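Local coordinates for DNA replication protein DnaC (Aquifex aeolicus, PDB 3ECC) that is a bacterial helicase loader for replication initiation that binds adenine nucleotide with magnesium and probably uses ATP, at residues 109-123 against 159-171. Numbering follows the deposited sequence.
Sequences LGSERLSDWQRELIS and ASRLGENVVSKIY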
loop_
_atom_site.group_PDB
_atom_site.type_symbol
_atom_site.label_atom_id
_atom_site.label_comp_id
_atom_site.label_asym_id
_atom_site.label_seq_id
_atom_site.Cartn_x
_atom_site.Cartn_y
_atom_site.Cartn_z
ATOM N N LEU A 109 -6.075 -0.399 2.812
ATOM C CA LEU A 109 -5.598 -0.583 4.183
ATOM C C LEU A 109 -6.599 -0.079 5.238
ATOM O O LEU A 109 -6.887 1.121 5.328
ATOM C CB LEU A 109 -4.208 0.052 4.375
ATOM C CG LEU A 109 -3.548 -0.023 5.763
ATOM C CD1 LEU A 109 -3.343 -1.457 6.248
ATOM C CD2 LEU A 109 -2.218 0.710 5.763
ATOM N N GLY A 110 -7.141 -1.034 6.000
ATOM C CA GLY A 110 -8.092 -0.774 7.078
ATOM C C GLY A 110 -9.020 0.396 6.834
ATOM O O GLY A 110 -9.230 1.221 7.721
ATOM N N SER A 111 -9.594 0.460 5.635
ATOM C CA SER A 111 -10.408 1.613 5.232
ATOM C C SER A 111 -11.568 1.887 6.196
ATOM O O SER A 111 -11.905 3.052 6.455
ATOM C CB SER A 111 -10.923 1.455 3.787
ATOM O OG SER A 111 -9.957 1.905 2.835
ATOM N N GLU A 112 -12.163 0.812 6.726
ATOM C CA GLU A 112 -13.250 0.913 7.706
ATOM C C GLU A 112 -12.743 0.705 9.139
ATOM O O GLU A 112 -11.602 1.050 9.453
ATOM C CB GLU A 112 -14.365 -0.090 7.378
ATOM C CG GLU A 112 -15.268 0.335 6.233
ATOM C CD GLU A 112 -16.100 1.581 6.554
ATOM O OE1 GLU A 112 -16.258 1.920 7.751
ATOM O OE2 GLU A 112 -16.607 2.218 5.599
ATOM N N ARG A 113 -13.592 0.134 9.994
ATOM C CA ARG A 113 -13.249 -0.118 11.395
ATOM C C ARG A 113 -12.923 -1.600 11.659
ATOM O O ARG A 113 -13.618 -2.507 11.180
ATOM C CB ARG A 113 -14.373 0.368 12.315
ATOM C CG ARG A 113 -14.974 1.708 11.889
ATOM C CD ARG A 113 -15.833 2.331 12.992
ATOM N NE ARG A 113 -16.221 3.704 12.662
ATOM C CZ ARG A 113 -16.572 4.629 13.553
ATOM N NH1 ARG A 113 -16.584 4.341 14.850
ATOM N NH2 ARG A 113 -16.905 5.850 13.145
ATOM N N LEU A 114 -11.859 -1.826 12.432
ATOM C CA LEU A 114 -11.255 -3.148 12.576
ATOM C C LEU A 114 -11.284 -3.640 14.019
ATOM O O LEU A 114 -11.236 -2.844 14.952
ATOM C CB LEU A 114 -9.803 -3.104 12.110
ATOM C CG LEU A 114 -9.495 -2.541 10.724
ATOM C CD1 LEU A 114 -8.156 -1.841 10.737
ATOM C CD2 LEU A 114 -9.534 -3.636 9.657
ATOM N N SER A 115 -11.330 -4.959 14.185
ATOM C CA SER A 115 -11.324 -5.584 15.509
ATOM C C SER A 115 -9.907 -5.687 16.065
ATOM O O SER A 115 -8.933 -5.606 15.315
ATOM C CB SER A 115 -11.968 -6.970 15.452
ATOM O OG SER A 115 -11.358 -7.766 14.455
ATOM N N ASP A 116 -9.798 -5.874 17.379
ATOM C CA ASP A 116 -8.506 -5.813 18.070
ATOM C C ASP A 116 -7.422 -6.674 17.419
ATOM O O ASP A 116 -6.267 -6.251 17.323
ATOM C CB ASP A 116 -8.658 -6.183 19.553
ATOM C CG ASP A 116 -9.260 -5.055 20.387
ATOM O OD1 ASP A 116 -9.224 -5.155 21.636
ATOM O OD2 ASP A 116 -9.769 -4.072 19.804
ATOM N N TRP A 117 -7.801 -7.869 16.964
ATOM C CA TRP A 117 -6.851 -8.807 16.350
ATOM C C TRP A 117 -6.461 -8.407 14.924
ATOM O O TRP A 117 -5.404 -8.803 14.436
ATOM C CB TRP A 117 -7.397 -10.242 16.372
ATOM C CG TRP A 117 -8.733 -10.392 15.704
ATOM C CD1 TRP A 117 -9.961 -10.318 16.302
ATOM C CD2 TRP A 117 -8.979 -10.629 14.311
ATOM N NE1 TRP A 117 -10.956 -10.498 15.369
ATOM C CE2 TRP A 117 -10.382 -10.695 14.140
ATOM C CE3 TRP A 117 -8.152 -10.797 13.191
ATOM C CZ2 TRP A 117 -10.976 -10.917 12.896
ATOM C CZ3 TRP A 117 -8.743 -11.025 11.956
ATOM C CH2 TRP A 117 -10.145 -11.074 11.819
ATOM N N GLN A 118 -7.327 -7.644 14.255
ATOM C CA GLN A 118 -6.991 -7.058 12.965
ATOM C C GLN A 118 -6.034 -5.888 13.134
ATOM O O GLN A 118 -5.122 -5.702 12.332
ATOM C CB GLN A 118 -8.243 -6.577 12.246
ATOM C CG GLN A 118 -9.069 -7.667 11.611
ATOM C CD GLN A 118 -10.259 -7.122 10.833
ATOM O OE1 GLN A 118 -11.093 -6.391 11.374
ATOM N NE2 GLN A 118 -10.345 -7.482 9.559
ATOM N N ARG A 119 -6.255 -5.096 14.179
ATOM C CA ARG A 119 -5.368 -3.988 14.508
ATOM C C ARG A 119 -4.024 -4.518 14.985
ATOM O O ARG A 119 -3.013 -3.837 14.875
ATOM C CB ARG A 119 -5.987 -3.103 15.589
ATOM C CG ARG A 119 -7.392 -2.601 15.281
ATOM C CD ARG A 119 -7.362 -1.314 14.471
ATOM N NE ARG A 119 -8.630 -0.591 14.551
ATOM C CZ ARG A 119 -8.857 0.445 15.359
ATOM N NH1 ARG A 119 -7.894 0.896 16.157
ATOM N NH2 ARG A 119 -10.046 1.039 15.360
ATOM N N GLU A 120 -4.031 -5.738 15.524
ATOM C CA GLU A 120 -2.819 -6.414 15.992
ATOM C C GLU A 120 -1.882 -6.769 14.841
ATOM O O GLU A 120 -0.693 -6.475 14.888
ATOM C CB GLU A 120 -3.179 -7.695 16.767
ATOM C CG GLU A 120 -3.573 -7.489 18.243
ATOM C CD GLU A 120 -4.165 -8.749 18.886
ATOM O OE1 GLU A 120 -4.152 -9.817 18.230
ATOM O OE2 GLU A 120 -4.645 -8.670 20.042
ATOM N N LEU A 121 -2.434 -7.401 13.810
ATOM C CA LEU A 121 -1.666 -7.827 12.650
ATOM C C LEU A 121 -1.152 -6.669 11.811
ATOM O O LEU A 121 0.000 -6.675 11.392
ATOM C CB LEU A 121 -2.499 -8.765 11.777
ATOM C CG LEU A 121 -2.515 -10.232 12.180
ATOM C CD1 LEU A 121 -3.701 -10.930 11.541
ATOM C CD2 LEU A 121 -1.210 -10.901 11.772
ATOM N N ILE A 122 -2.007 -5.679 11.566
ATOM C CA ILE A 122 -1.619 -4.506 10.784
ATOM C C ILE A 122 -0.437 -3.792 11.439
ATOM O O ILE A 122 0.581 -3.537 10.789
ATOM C CB ILE A 122 -2.800 -3.539 10.596
ATOM C CG1 ILE A 122 -3.849 -4.163 9.674
ATOM C CG2 ILE A 122 -2.331 -2.222 10.017
ATOM C CD1 ILE A 122 -5.221 -3.500 9.766
ATOM N N SER A 123 -0.562 -3.505 12.734
ATOM C CA SER A 123 0.537 -2.943 13.508
ATOM C C SER A 123 1.789 -3.833 13.505
ATOM O O SER A 123 2.910 -3.333 13.526
ATOM C CB SER A 123 0.098 -2.664 14.942
ATOM O OG SER A 123 1.133 -2.020 15.665
ATOM N N ALA A 159 -5.241 7.413 11.492
ATOM C CA ALA A 159 -4.869 7.051 12.854
ATOM C C ALA A 159 -6.069 6.638 13.689
ATOM O O ALA A 159 -5.925 5.914 14.672
ATOM C CB ALA A 159 -4.141 8.200 13.524
ATOM N N SER A 160 -7.254 7.103 13.299
ATOM C CA SER A 160 -8.474 6.787 14.032
ATOM C C SER A 160 -8.789 5.297 13.969
ATOM O O SER A 160 -9.304 4.724 14.930
ATOM C CB SER A 160 -9.650 7.604 13.495
ATOM O OG SER A 160 -9.913 7.277 12.144
ATOM N N ARG A 161 -8.467 4.673 12.839
ATOM C CA ARG A 161 -8.785 3.265 12.622
ATOM C C ARG A 161 -7.580 2.335 12.703
ATOM O O ARG A 161 -7.734 1.117 12.668
ATOM C CB ARG A 161 -9.522 3.075 11.292
ATOM C CG ARG A 161 -8.989 3.912 10.144
ATOM C CD ARG A 161 -10.022 4.038 9.021
ATOM N NE ARG A 161 -9.412 4.468 7.757
ATOM C CZ ARG A 161 -9.663 5.628 7.143
ATOM N NH1 ARG A 161 -10.534 6.489 7.662
ATOM N NH2 ARG A 161 -9.041 5.924 6.005
ATOM N N LEU A 162 -6.384 2.910 12.814
ATOM C CA LEU A 162 -5.145 2.124 12.849
ATOM C C LEU A 162 -4.309 2.410 14.082
ATOM O O LEU A 162 -3.557 1.553 14.536
ATOM C CB LEU A 162 -4.295 2.383 11.600
ATOM C CG LEU A 162 -4.678 1.761 10.255
ATOM C CD1 LEU A 162 -3.549 1.951 9.252
ATOM C CD2 LEU A 162 -4.999 0.289 10.413
ATOM N N GLY A 163 -4.433 3.623 14.610
ATOM C CA GLY A 163 -3.612 4.071 15.727
ATOM C C GLY A 163 -2.568 5.066 15.272
ATOM O O GLY A 163 -2.170 5.064 14.110
ATOM N N GLU A 164 -2.127 5.921 16.193
ATOM C CA GLU A 164 -1.102 6.936 15.917
ATOM C C GLU A 164 0.263 6.338 15.580
ATOM O O GLU A 164 0.951 6.821 14.686
ATOM C CB GLU A 164 -0.943 7.868 17.120
ATOM C CG GLU A 164 -2.151 8.733 17.424
ATOM C CD GLU A 164 -2.368 9.828 16.383
ATOM O OE1 GLU A 164 -1.397 10.189 15.672
ATOM O OE2 GLU A 164 -3.515 10.326 16.276
ATOM N N ASN A 165 0.649 5.296 16.317
ATOM C CA ASN A 165 1.942 4.624 16.139
ATOM C C ASN A 165 2.163 4.168 14.693
ATOM O O ASN A 165 3.198 4.461 14.083
ATOM C CB ASN A 165 2.043 3.428 17.101
ATOM C CG ASN A 165 3.482 2.968 17.338
ATOM O OD1 ASN A 165 4.418 3.764 17.304
ATOM N ND2 ASN A 165 3.652 1.678 17.611
ATOM N N VAL A 166 1.160 3.488 14.140
ATOM C CA VAL A 166 1.224 2.937 12.786
ATOM C C VAL A 166 1.303 4.030 11.704
ATOM O O VAL A 166 2.213 4.025 10.869
ATOM C CB VAL A 166 0.028 1.990 12.526
ATOM C CG1 VAL A 166 -0.046 1.589 11.082
ATOM C CG2 VAL A 166 0.150 0.761 13.394
ATOM N N VAL A 167 0.371 4.977 11.749
ATOM C CA VAL A 167 0.316 6.066 10.768
ATOM C C VAL A 167 1.569 6.941 10.806
ATOM O O VAL A 167 1.960 7.519 9.797
ATOM C CB VAL A 167 -0.941 6.938 10.975
ATOM C CG1 VAL A 167 -0.994 8.059 9.958
ATOM C CG2 VAL A 167 -2.169 6.084 10.867
ATOM N N SER A 168 2.194 7.014 11.975
ATOM C CA SER A 168 3.435 7.737 12.156
ATOM C C SER A 168 4.571 7.041 11.421
ATOM O O SER A 168 5.407 7.693 10.797
ATOM C CB SER A 168 3.742 7.830 13.653
ATOM O OG SER A 168 5.033 8.341 13.907
ATOM N N LYS A 169 4.613 5.717 11.525
ATOM C CA LYS A 169 5.642 4.925 10.854
ATOM C C LYS A 169 5.406 4.861 9.344
ATOM O O LYS A 169 6.354 4.877 8.566
ATOM C CB LYS A 169 5.720 3.516 11.454
ATOM C CG LYS A 169 6.206 3.499 12.890
ATOM C CD LYS A 169 6.383 2.090 13.408
ATOM C CE LYS A 169 7.006 2.089 14.795
ATOM N NZ LYS A 169 6.060 2.623 15.817
ATOM N N ILE A 170 4.138 4.814 8.944
ATOM C CA ILE A 170 3.761 4.870 7.533
ATOM C C ILE A 170 4.232 6.176 6.886
ATOM O O ILE A 170 4.639 6.203 5.720
ATOM C CB ILE A 170 2.235 4.722 7.356
ATOM C CG1 ILE A 170 1.792 3.295 7.688
ATOM C CG2 ILE A 170 1.804 5.128 5.937
ATOM C CD1 ILE A 170 0.285 3.134 7.774
ATOM N N TYR A 171 4.190 7.255 7.661
ATOM C CA TYR A 171 4.592 8.561 7.179
ATOM C C TYR A 171 6.113 8.718 7.057
ATOM O O TYR A 171 6.590 9.439 6.188
ATOM C CB TYR A 171 3.994 9.663 8.059
ATOM C CG TYR A 171 4.207 11.061 7.525
ATOM C CD1 TYR A 171 3.778 11.414 6.243
ATOM C CD2 TYR A 171 4.818 12.041 8.304
ATOM C CE1 TYR A 171 3.966 12.702 5.750
ATOM C CE2 TYR A 171 5.012 13.326 7.820
ATOM C CZ TYR A 171 4.585 13.652 6.544
ATOM O OH TYR A 171 4.777 14.932 6.051
#
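L162 puts its two methyl groups to separate uses against residues 109-123. CD2 lies 3.7 Å from I122 CG2, with the two side chains nearly perpendicular, and L114 CD1 also touches it. CD1 meets L109 CD2 at 3.9 Å. The same L109 methyl meets I170 CD1 tip to tip. L109 reaches both because its CG stands anti to the backbone N (chi1 179°). In the next helix, past G163, V166 CG2 packs against S123, 3.7 Å from its OG.

The R119 guanidinium lies with one face over the R161 carbonyl. Its NE is 2.7 Å from R161 O, but the angle is poor for a hydrogen bond. The chain bends at chi2 (-87°), which turns the guanidinium toward R161. With alanine in place of R119, the R161 carbonyl would probably lose its cationic cover and a gap would open beside L114 CB, which lies at the guanidinium edge.

The R161 side chain is extended from CG to NE and lies along the backbone of 110-112. Its CD is 3.2 Å from G110 O. S111 O sits over one face of its guanidinium, 3.1 Å from NE, again at a poor angle. R161 NH1 forms a salt bridge with D157; NH2 bonds weakly to N141 O. S111 OG bonds to D108, a magnesium-binding residue, and the S111 side chain is about 7 Å from the bound beryllium trifluoride.

The contact links the loop after strand 104-107 and the start of helix 116-131 to the junction of helices 153-162 and 164-173. D107 and D108, where that strand ends, are consistent with a Walker B motif of P-loop ATPases. L109 and I170 both rest on I138 of strand 136-141, while I122 packs against I79 of helix 75-86.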